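Local structure of galectin-1 (Bufo arenarum, 1A78) at residues A[12-26]-A[80-94]. The protein binds beta-galactosides and probably a range of complex carbohydrates as a homodimeric lectin, and may regulate apoptosis and cell differentiation. Numbering follows the deposited sequence.
Sequences LKPGHCVEIKGSIPP and FQQGAEVMVCFEYQT
Paired backbone hydrogen bonds join Val18 to Phe90, Ile20 to Val88 and Gly22 to Val86, making strands 16-23 and 85-92 antiparallel neighbours in the five-stranded sheet of the galectin beta-sandwich. The backbone pairing extends in both directions: Ile24 N gives a hydrogen bond to Ala84 O at 2.6 Å, and Gly15 N, in the type II turn 13-16, meets Tyr92 O almost head-on at 2.6 Å. The bond from Gly83 N to Pro25 O is different, its donor standing well above the carbonyl plane.

On the sheet face bearing Glu19, Lys21 and Met87, the Lys21 NZ to Glu19 OE2 salt bridge (3.2 Å) runs along strand 16-23, and the Met87 thioether flanks it from the neighbouring strand. Met87 CG is anti to its backbone N (chi1 173°), which carries SD out alongside the two charged chains, 3.8 Å from Lys21 CE. Beside it, Cys89 SG packs against the methylenes of Glu19; Cys17, Glu19 and Cys89 line the pocket that holds dithiothreitol, probably from the crystallisation liquor.

The other face turns to the sandwich core, where Ile20 CD1 approaches the edge of the Phe90 ring and Leu121 and Leu123 of the opposing sheet receive Ile20. At the turn, Tyr92, whose hydroxyl is hydrogen-bonded to Leu115 O, carries Pro14 CB over one ring face, while Pro14 CD lies 3.7 Å from Tyr92 CE2.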
ATOM      1  N   LEU A  12       0.068 -10.310  -6.003  1.00 32.37           N
ATOM      2  CA  LEU A  12       1.408 -10.557  -6.522  1.00 31.34           C
ATOM      3  C   LEU A  12       1.404 -11.956  -7.111  1.00 29.59           C
ATOM      4  O   LEU A  12       1.159 -12.917  -6.402  1.00 29.02           O
ATOM      5  CB  LEU A  12       2.457 -10.426  -5.407  1.00 31.40           C
ATOM      6  CG  LEU A  12       3.941 -10.322  -5.788  1.00 31.91           C
ATOM      7  CD1 LEU A  12       4.235  -9.012  -6.526  1.00 30.79           C
ATOM      8  CD2 LEU A  12       4.786 -10.398  -4.535  1.00 31.49           C
ATOM      9  N   LYS A  13       1.604 -12.061  -8.422  1.00 30.27           N
ATOM     10  CA  LYS A  13       1.610 -13.349  -9.120  1.00 30.36           C
ATOM     11  C   LYS A  13       3.050 -13.697  -9.374  1.00 29.08           C
ATOM     12  O   LYS A  13       3.914 -12.817  -9.309  1.00 27.93           O
ATOM     13  CB  LYS A  13       0.867 -13.239 -10.457  1.00 33.61           C
ATOM     14  CG  LYS A  13      -0.573 -12.720 -10.341  1.00 37.18           C
ATOM     15  CD  LYS A  13      -1.273 -12.740 -11.680  1.00 42.19           C
ATOM     16  CE  LYS A  13      -2.789 -12.544 -11.538  1.00 47.28           C
ATOM     17  NZ  LYS A  13      -3.462 -13.629 -10.736  1.00 50.28           N
ATOM     18  N   PRO A  14       3.347 -14.980  -9.646  1.00 29.25           N
ATOM     19  CA  PRO A  14       4.750 -15.319  -9.893  1.00 31.07           C
ATOM     20  C   PRO A  14       5.355 -14.512 -11.043  1.00 33.19           C
ATOM     21  O   PRO A  14       4.667 -14.121 -12.005  1.00 33.85           O
ATOM     22  CB  PRO A  14       4.715 -16.833 -10.151  1.00 29.42           C
ATOM     23  CG  PRO A  14       3.314 -17.118 -10.509  1.00 29.43           C
ATOM     24  CD  PRO A  14       2.507 -16.186  -9.658  1.00 29.14           C
ATOM     25  N   GLY A  15       6.639 -14.218 -10.904  1.00 33.03           N
ATOM     26  CA  GLY A  15       7.323 -13.448 -11.907  1.00 32.63           C
ATOM     27  C   GLY A  15       7.130 -11.980 -11.659  1.00 33.54           C
ATOM     28  O   GLY A  15       7.375 -11.190 -12.555  1.00 37.82           O
ATOM     29  N   HIS A  16       6.625 -11.597 -10.490  1.00 33.52           N
ATOM     30  CA  HIS A  16       6.443 -10.174 -10.167  1.00 31.90           C
ATOM     31  C   HIS A  16       7.037  -9.871  -8.836  1.00 30.44           C
ATOM     32  O   HIS A  16       7.325 -10.780  -8.076  1.00 32.15           O
ATOM     33  CB  HIS A  16       4.990  -9.789 -10.194  1.00 32.45           C
ATOM     34  CG  HIS A  16       4.388  -9.939 -11.542  1.00 33.23           C
ATOM     35  ND1 HIS A  16       4.359  -8.912 -12.456  1.00 34.04           N
ATOM     36  CD2 HIS A  16       3.864 -11.018 -12.164  1.00 33.72           C
ATOM     37  CE1 HIS A  16       3.840  -9.351 -13.586  1.00 35.25           C
ATOM     38  NE2 HIS A  16       3.533 -10.626 -13.437  1.00 34.91           N
ATOM     39  N   CYS A  17       7.182  -8.604  -8.511  1.00 30.02           N
ATOM     40  CA  CYS A  17       7.806  -8.285  -7.258  1.00 32.58           C
ATOM     41  C   CYS A  17       7.200  -7.086  -6.589  1.00 30.97           C
ATOM     42  O   CYS A  17       6.426  -6.361  -7.201  1.00 32.01           O
ATOM     43  CB  CYS A  17       9.285  -8.018  -7.506  1.00 36.55           C
ATOM     44  SG  CYS A  17       9.555  -6.566  -8.531  1.00 48.35           S
ATOM     45  N   VAL A  18       7.552  -6.901  -5.324  1.00 27.50           N
ATOM     46  CA  VAL A  18       7.099  -5.778  -4.536  1.00 26.19           C
ATOM     47  C   VAL A  18       8.319  -5.252  -3.786  1.00 26.91           C
ATOM     48  O   VAL A  18       9.132  -6.020  -3.289  1.00 29.40           O
ATOM     49  CB  VAL A  18       5.894  -6.163  -3.586  1.00 23.36           C
ATOM     50  CG1 VAL A  18       6.131  -7.453  -2.867  1.00 22.21           C
ATOM     51  CG2 VAL A  18       5.617  -5.074  -2.603  1.00 21.50           C
ATOM     52  N   GLU A  19       8.497  -3.946  -3.791  1.00 27.32           N
ATOM     53  CA  GLU A  19       9.611  -3.321  -3.121  1.00 30.24           C
ATOM     54  C   GLU A  19       9.035  -2.430  -2.033  1.00 31.21           C
ATOM     55  O   GLU A  19       8.187  -1.581  -2.320  1.00 32.34           O
ATOM     56  CB  GLU A  19      10.391  -2.460  -4.121  1.00 34.36           C
ATOM     57  CG  GLU A  19      11.400  -1.493  -3.488  1.00 41.03           C
ATOM     58  CD  GLU A  19      11.737  -0.315  -4.394  1.00 44.57           C
ATOM     59  OE1 GLU A  19      12.599  -0.465  -5.292  1.00 48.09           O
ATOM     60  OE2 GLU A  19      11.133   0.766  -4.205  1.00 46.00           O
ATOM     61  N   ILE A  20       9.458  -2.638  -0.792  1.00 31.38           N
ATOM     62  CA  ILE A  20       8.992  -1.827   0.322  1.00 32.99           C
ATOM     63  C   ILE A  20      10.109  -0.874   0.705  1.00 34.74           C
ATOM     64  O   ILE A  20      11.273  -1.209   0.565  1.00 36.39           O
ATOM     65  CB  ILE A  20       8.564  -2.689   1.542  1.00 32.77           C
ATOM     66  CG1 ILE A  20       7.114  -3.148   1.386  1.00 31.70           C
ATOM     67  CG2 ILE A  20       8.636  -1.880   2.831  1.00 33.62           C
ATOM     68  CD1 ILE A  20       6.900  -4.134   0.295  1.00 32.50           C
ATOM     69  N   LYS A  21       9.752   0.324   1.150  1.00 36.04           N
ATOM     70  CA  LYS A  21      10.725   1.331   1.540  1.00 36.23           C
ATOM     71  C   LYS A  21      10.151   1.995   2.779  1.00 36.73           C
ATOM     72  O   LYS A  21       8.954   2.302   2.822  1.00 34.64           O
ATOM     73  CB  LYS A  21      10.872   2.344   0.425  1.00 39.38           C
ATOM     74  CG  LYS A  21      12.231   2.968   0.338  1.00 46.34           C
ATOM     75  CD  LYS A  21      12.315   3.809  -0.919  1.00 53.17           C
ATOM     76  CE  LYS A  21      11.885   2.981  -2.137  1.00 56.81           C
ATOM     77  NZ  LYS A  21      11.644   3.802  -3.368  1.00 59.51           N
ATOM     78  N   GLY A  22      10.978   2.161   3.808  1.00 36.89           N
ATOM     79  CA  GLY A  22      10.494   2.760   5.030  1.00 36.25           C
ATOM     80  C   GLY A  22      11.611   3.187   5.944  1.00 38.56           C
ATOM     81  O   GLY A  22      12.784   3.126   5.573  1.00 38.49           O
ATOM     82  N   SER A  23      11.244   3.652   7.132  1.00 39.45           N
ATOM     83  CA  SER A  23      12.218   4.091   8.115  1.00 43.01           C
ATOM     84  C   SER A  23      12.252   3.229   9.374  1.00 43.94           C
ATOM     85  O   SER A  23      11.207   2.867   9.940  1.00 42.68           O
ATOM     86  CB  SER A  23      11.984   5.550   8.499  1.00 43.38           C
ATOM     87  OG  SER A  23      12.462   6.407   7.485  1.00 48.92           O
ATOM     88  N   ILE A  24      13.477   2.888   9.772  1.00 44.52           N
ATOM     89  CA  ILE A  24      13.750   2.092  10.954  1.00 44.47           C
ATOM     90  C   ILE A  24      13.929   3.051  12.112  1.00 45.18           C
ATOM     91  O   ILE A  24      14.688   4.019  12.009  1.00 44.91           O
ATOM     92  CB  ILE A  24      15.089   1.321  10.838  1.00 44.09           C
ATOM     93  CG1 ILE A  24      15.074   0.345   9.665  1.00 44.01           C
ATOM     94  CG2 ILE A  24      15.377   0.570  12.130  1.00 43.60           C
ATOM     95  CD1 ILE A  24      16.329  -0.514   9.609  1.00 44.50           C
ATOM     96  N   PRO A  25      13.178   2.845  13.203  1.00 46.09           N
ATOM     97  CA  PRO A  25      13.317   3.730  14.372  1.00 47.34           C
ATOM     98  C   PRO A  25      14.754   3.616  14.972  1.00 49.63           C
ATOM     99  O   PRO A  25      15.448   2.598  14.810  1.00 46.48           O
ATOM    100  CB  PRO A  25      12.247   3.189  15.324  1.00 45.99           C
ATOM    101  CG  PRO A  25      11.192   2.658  14.364  1.00 45.09           C
ATOM    102  CD  PRO A  25      12.009   1.953  13.332  1.00 44.20           C
ATOM    103  N   PRO A  26      15.211   4.658  15.682  1.00 53.19           N
ATOM    104  CA  PRO A  26      16.555   4.656  16.285  1.00 54.85           C
ATOM    105  C   PRO A  26      16.681   3.643  17.421  1.00 56.16           C
ATOM    106  O   PRO A  26      17.775   3.200  17.756  1.00 56.83           O
ATOM    107  CB  PRO A  26      16.697   6.087  16.792  1.00 54.59           C
ATOM    108  CG  PRO A  26      15.282   6.400  17.250  1.00 56.26           C
ATOM    109  CD  PRO A  26      14.435   5.840  16.113  1.00 54.71           C
ATOM    110  N   PHE A  80      21.213  -3.544   7.844  1.00 38.80           N
ATOM    111  CA  PHE A  80      20.315  -2.533   8.404  1.00 40.44           C
ATOM    112  C   PHE A  80      20.879  -1.741   9.583  1.00 42.84           C
ATOM    113  O   PHE A  80      21.602  -2.284  10.417  1.00 45.00           O
ATOM    114  CB  PHE A  80      18.989  -3.170   8.835  1.00 38.50           C
ATOM    115  CG  PHE A  80      18.438  -4.158   7.853  1.00 37.13           C
ATOM    116  CD1 PHE A  80      17.677  -3.737   6.778  1.00 37.57           C
ATOM    117  CD2 PHE A  80      18.653  -5.514   8.029  1.00 35.85           C
ATOM    118  CE1 PHE A  80      17.131  -4.653   5.889  1.00 38.39           C
ATOM    119  CE2 PHE A  80      18.117  -6.437   7.156  1.00 36.94           C
ATOM    120  CZ  PHE A  80      17.350  -6.008   6.079  1.00 37.53           C
ATOM    121  N   GLN A  81      20.512  -0.464   9.658  1.00 44.23           N
ATOM    122  CA  GLN A  81      20.937   0.432  10.732  1.00 45.73           C
ATOM    123  C   GLN A  81      19.700   1.013  11.388  1.00 46.41           C
ATOM    124  O   GLN A  81      18.708   1.313  10.712  1.00 45.73           O
ATOM    125  CB  GLN A  81      21.745   1.610  10.190  1.00 47.03           C
ATOM    126  CG  GLN A  81      23.093   1.253   9.648  1.00 51.37           C
ATOM    127  CD  GLN A  81      23.761   2.429   8.986  1.00 54.20           C
ATOM    128  OE1 GLN A  81      23.807   2.510   7.758  1.00 56.18           O
ATOM    129  NE2 GLN A  81      24.287   3.353   9.792  1.00 54.87           N
ATOM    130  N   GLN A  82      19.774   1.203  12.700  1.00 46.40           N
ATOM    131  CA  GLN A  82      18.666   1.782  13.438  1.00 46.71           C
ATOM    132  C   GLN A  82      18.581   3.254  13.066  1.00 46.47           C
ATOM    133  O   GLN A  82      19.558   3.849  12.596  1.00 45.80           O
ATOM    134  CB  GLN A  82      18.884   1.632  14.936  1.00 47.58           C
ATOM    135  CG  GLN A  82      18.788   0.208  15.428  1.00 50.87           C
ATOM    136  CD  GLN A  82      19.139   0.090  16.896  1.00 54.73           C
ATOM    137  OE1 GLN A  82      18.300  -0.275  17.727  1.00 55.82           O
ATOM    138  NE2 GLN A  82      20.383   0.426  17.232  1.00 57.96           N
ATOM    139  N   GLY A  83      17.397   3.824  13.238  1.00 45.94           N
ATOM    140  CA  GLY A  83      17.200   5.219  12.919  1.00 45.65           C
ATOM    141  C   GLY A  83      17.536   5.552  11.480  1.00 45.43           C
ATOM    142  O   GLY A  83      17.871   6.700  11.209  1.00 48.47           O
ATOM    143  N   ALA A  84      17.470   4.578  10.567  1.00 44.25           N
ATOM    144  CA  ALA A  84      17.768   4.821   9.146  1.00 42.74           C
ATOM    145  C   ALA A  84      16.680   4.268   8.222  1.00 42.29           C
ATOM    146  O   ALA A  84      15.737   3.638   8.680  1.00 41.27           O
ATOM    147  CB  ALA A  84      19.119   4.239   8.772  1.00 41.54           C
ATOM    148  N   GLU A  85      16.813   4.523   6.927  1.00 42.49           N
ATOM    149  CA  GLU A  85      15.849   4.061   5.933  1.00 44.51           C
ATOM    150  C   GLU A  85      16.202   2.711   5.324  1.00 44.25           C
ATOM    151  O   GLU A  85      17.370   2.429   5.070  1.00 47.71           O
ATOM    152  CB  GLU A  85      15.758   5.065   4.791  1.00 47.89           C
ATOM    153  CG  GLU A  85      14.978   6.321   5.106  1.00 55.37           C
ATOM    154  CD  GLU A  85      14.440   6.991   3.844  1.00 59.78           C
ATOM    155  OE1 GLU A  85      13.528   6.400   3.204  1.00 60.17           O
ATOM    156  OE2 GLU A  85      14.922   8.106   3.508  1.00 61.07           O
ATOM    157  N   VAL A  86      15.202   1.885   5.045  1.00 42.09           N
ATOM    158  CA  VAL A  86      15.461   0.599   4.427  1.00 40.89           C
ATOM    159  C   VAL A  86      14.631   0.411   3.179  1.00 41.11           C
ATOM    160  O   VAL A  86      13.577   1.035   3.025  1.00 41.29           O
ATOM    161  CB  VAL A  86      15.156  -0.569   5.369  1.00 42.00           C
ATOM    162  CG1 VAL A  86      16.156  -0.592   6.469  1.00 44.36           C
ATOM    163  CG2 VAL A  86      13.754  -0.458   5.934  1.00 41.07           C
ATOM    164  N   MET A  87      15.087  -0.487   2.314  1.00 39.90           N
ATOM    165  CA  MET A  87      14.378  -0.812   1.090  1.00 40.41           C
ATOM    166  C   MET A  87      14.649  -2.282   0.768  1.00 39.70           C
ATOM    167  O   MET A  87      15.803  -2.682   0.609  1.00 43.76           O
ATOM    168  CB  MET A  87      14.842   0.102  -0.026  1.00 43.73           C
ATOM    169  CG  MET A  87      14.307  -0.241  -1.375  1.00 49.01           C
ATOM    170  SD  MET A  87      14.996   0.883  -2.616  1.00 60.87           S
ATOM    171  CE  MET A  87      16.254   1.810  -1.673  1.00 56.55           C
ATOM    172  N   VAL A  88      13.596  -3.098   0.748  1.00 36.57           N
ATOM    173  CA  VAL A  88      13.705  -4.532   0.479  1.00 33.80           C
ATOM    174  C   VAL A  88      12.768  -4.877  -0.683  1.00 32.07           C
ATOM    175  O   VAL A  88      11.700  -4.278  -0.812  1.00 32.72           O
ATOM    176  CB  VAL A  88      13.275  -5.406   1.745  1.00 34.03           C
ATOM    177  CG1 VAL A  88      13.729  -6.862   1.582  1.00 32.47           C
ATOM    178  CG2 VAL A  88      13.834  -4.827   3.040  1.00 33.44           C
ATOM    179  N   CYS A  89      13.143  -5.862  -1.491  1.00 28.83           N
ATOM    180  CA  CYS A  89      12.323  -6.293  -2.605  1.00 29.34           C
ATOM    181  C   CYS A  89      12.151  -7.794  -2.516  1.00 27.76           C
ATOM    182  O   CYS A  89      13.052  -8.510  -2.088  1.00 26.56           O
ATOM    183  CB  CYS A  89      12.977  -5.920  -3.916  1.00 31.04           C
ATOM    184  SG  CYS A  89      13.667  -4.289  -3.833  1.00 46.82           S
ATOM    185  N   PHE A  90      10.960  -8.251  -2.876  1.00 26.04           N
ATOM    186  CA  PHE A  90      10.602  -9.650  -2.836  1.00 24.28           C
ATOM    187  C   PHE A  90      10.059 -10.000  -4.192  1.00 24.59           C
ATOM    188  O   PHE A  90       9.096  -9.398  -4.661  1.00 25.99           O
ATOM    189  CB  PHE A  90       9.493  -9.900  -1.799  1.00 21.42           C
ATOM    190  CG  PHE A  90       9.767  -9.309  -0.478  1.00 18.95           C
ATOM    191  CD1 PHE A  90       9.427  -7.996  -0.214  1.00 20.90           C
ATOM    192  CD2 PHE A  90      10.409 -10.053   0.507  1.00 21.79           C
ATOM    193  CE1 PHE A  90       9.734  -7.414   1.018  1.00 23.56           C
ATOM    194  CE2 PHE A  90      10.723  -9.491   1.748  1.00 18.97           C
ATOM    195  CZ  PHE A  90      10.391  -8.173   2.006  1.00 22.74           C
ATOM    196  N   GLU A  91      10.635 -11.025  -4.784  1.00 24.59           N
ATOM    197  CA  GLU A  91      10.240 -11.489  -6.078  1.00 27.01           C
ATOM    198  C   GLU A  91       9.618 -12.840  -5.829  1.00 28.50           C
ATOM    199  O   GLU A  91      10.205 -13.680  -5.147  1.00 30.75           O
ATOM    200  CB  GLU A  91      11.483 -11.613  -6.949  1.00 29.34           C
ATOM    201  CG  GLU A  91      11.219 -11.932  -8.401  1.00 33.45           C
ATOM    202  CD  GLU A  91      12.499 -12.324  -9.104  1.00 37.58           C
ATOM    203  OE1 GLU A  91      13.491 -11.551  -9.056  1.00 39.20           O
ATOM    204  OE2 GLU A  91      12.535 -13.437  -9.655  1.00 40.76           O
ATOM    205  N   TYR A  92       8.438 -13.062  -6.394  1.00 28.64           N
ATOM    206  CA  TYR A  92       7.716 -14.306  -6.205  1.00 27.21           C
ATOM    207  C   TYR A  92       7.824 -15.202  -7.415  1.00 29.83           C
ATOM    208  O   TYR A  92       7.548 -14.791  -8.533  1.00 29.55           O
ATOM    209  CB  TYR A  92       6.246 -13.993  -5.899  1.00 24.66           C
ATOM    210  CG  TYR A  92       5.322 -15.178  -5.759  1.00 24.54           C
ATOM    211  CD1 TYR A  92       5.759 -16.385  -5.201  1.00 23.43           C
ATOM    212  CD2 TYR A  92       3.988 -15.083  -6.146  1.00 24.26           C
ATOM    213  CE1 TYR A  92       4.885 -17.453  -5.033  1.00 23.05           C
ATOM    214  CE2 TYR A  92       3.106 -16.155  -5.980  1.00 23.16           C
ATOM    215  CZ  TYR A  92       3.557 -17.328  -5.423  1.00 23.02           C
ATOM    216  OH  TYR A  92       2.675 -18.372  -5.241  1.00 23.76           O
ATOM    217  N   GLN A  93       8.295 -16.417  -7.175  1.00 32.30           N
ATOM    218  CA  GLN A  93       8.419 -17.448  -8.185  1.00 34.92           C
ATOM    219  C   GLN A  93       7.614 -18.607  -7.556  1.00 38.55           C
ATOM    220  O   GLN A  93       7.485 -18.680  -6.336  1.00 40.63           O
ATOM    221  CB  GLN A  93       9.888 -17.792  -8.388  1.00 35.72           C
ATOM    222  CG  GLN A  93      10.749 -16.614  -8.916  1.00 36.76           C
ATOM    223  CD  GLN A  93      10.479 -16.273 -10.394  1.00 36.99           C
ATOM    224  OE1 GLN A  93      10.082 -17.132 -11.175  1.00 37.71           O
ATOM    225  NE2 GLN A  93      10.678 -15.016 -10.765  1.00 34.76           N
ATOM    226  N   THR A  94       7.027 -19.485  -8.354  1.00 41.20           N
ATOM    227  CA  THR A  94       6.197 -20.549  -7.780  1.00 44.39           C
ATOM    228  C   THR A  94       6.863 -21.509  -6.790  1.00 45.53           C
ATOM    229  O   THR A  94       6.178 -22.236  -6.057  1.00 46.77           O
ATOM    230  CB  THR A  94       5.537 -21.399  -8.893  1.00 46.24           C
ATOM    231  OG1 THR A  94       6.510 -21.712  -9.899  1.00 48.12           O
ATOM    232  CG2 THR A  94       4.364 -20.648  -9.528  1.00 48.94           C
TER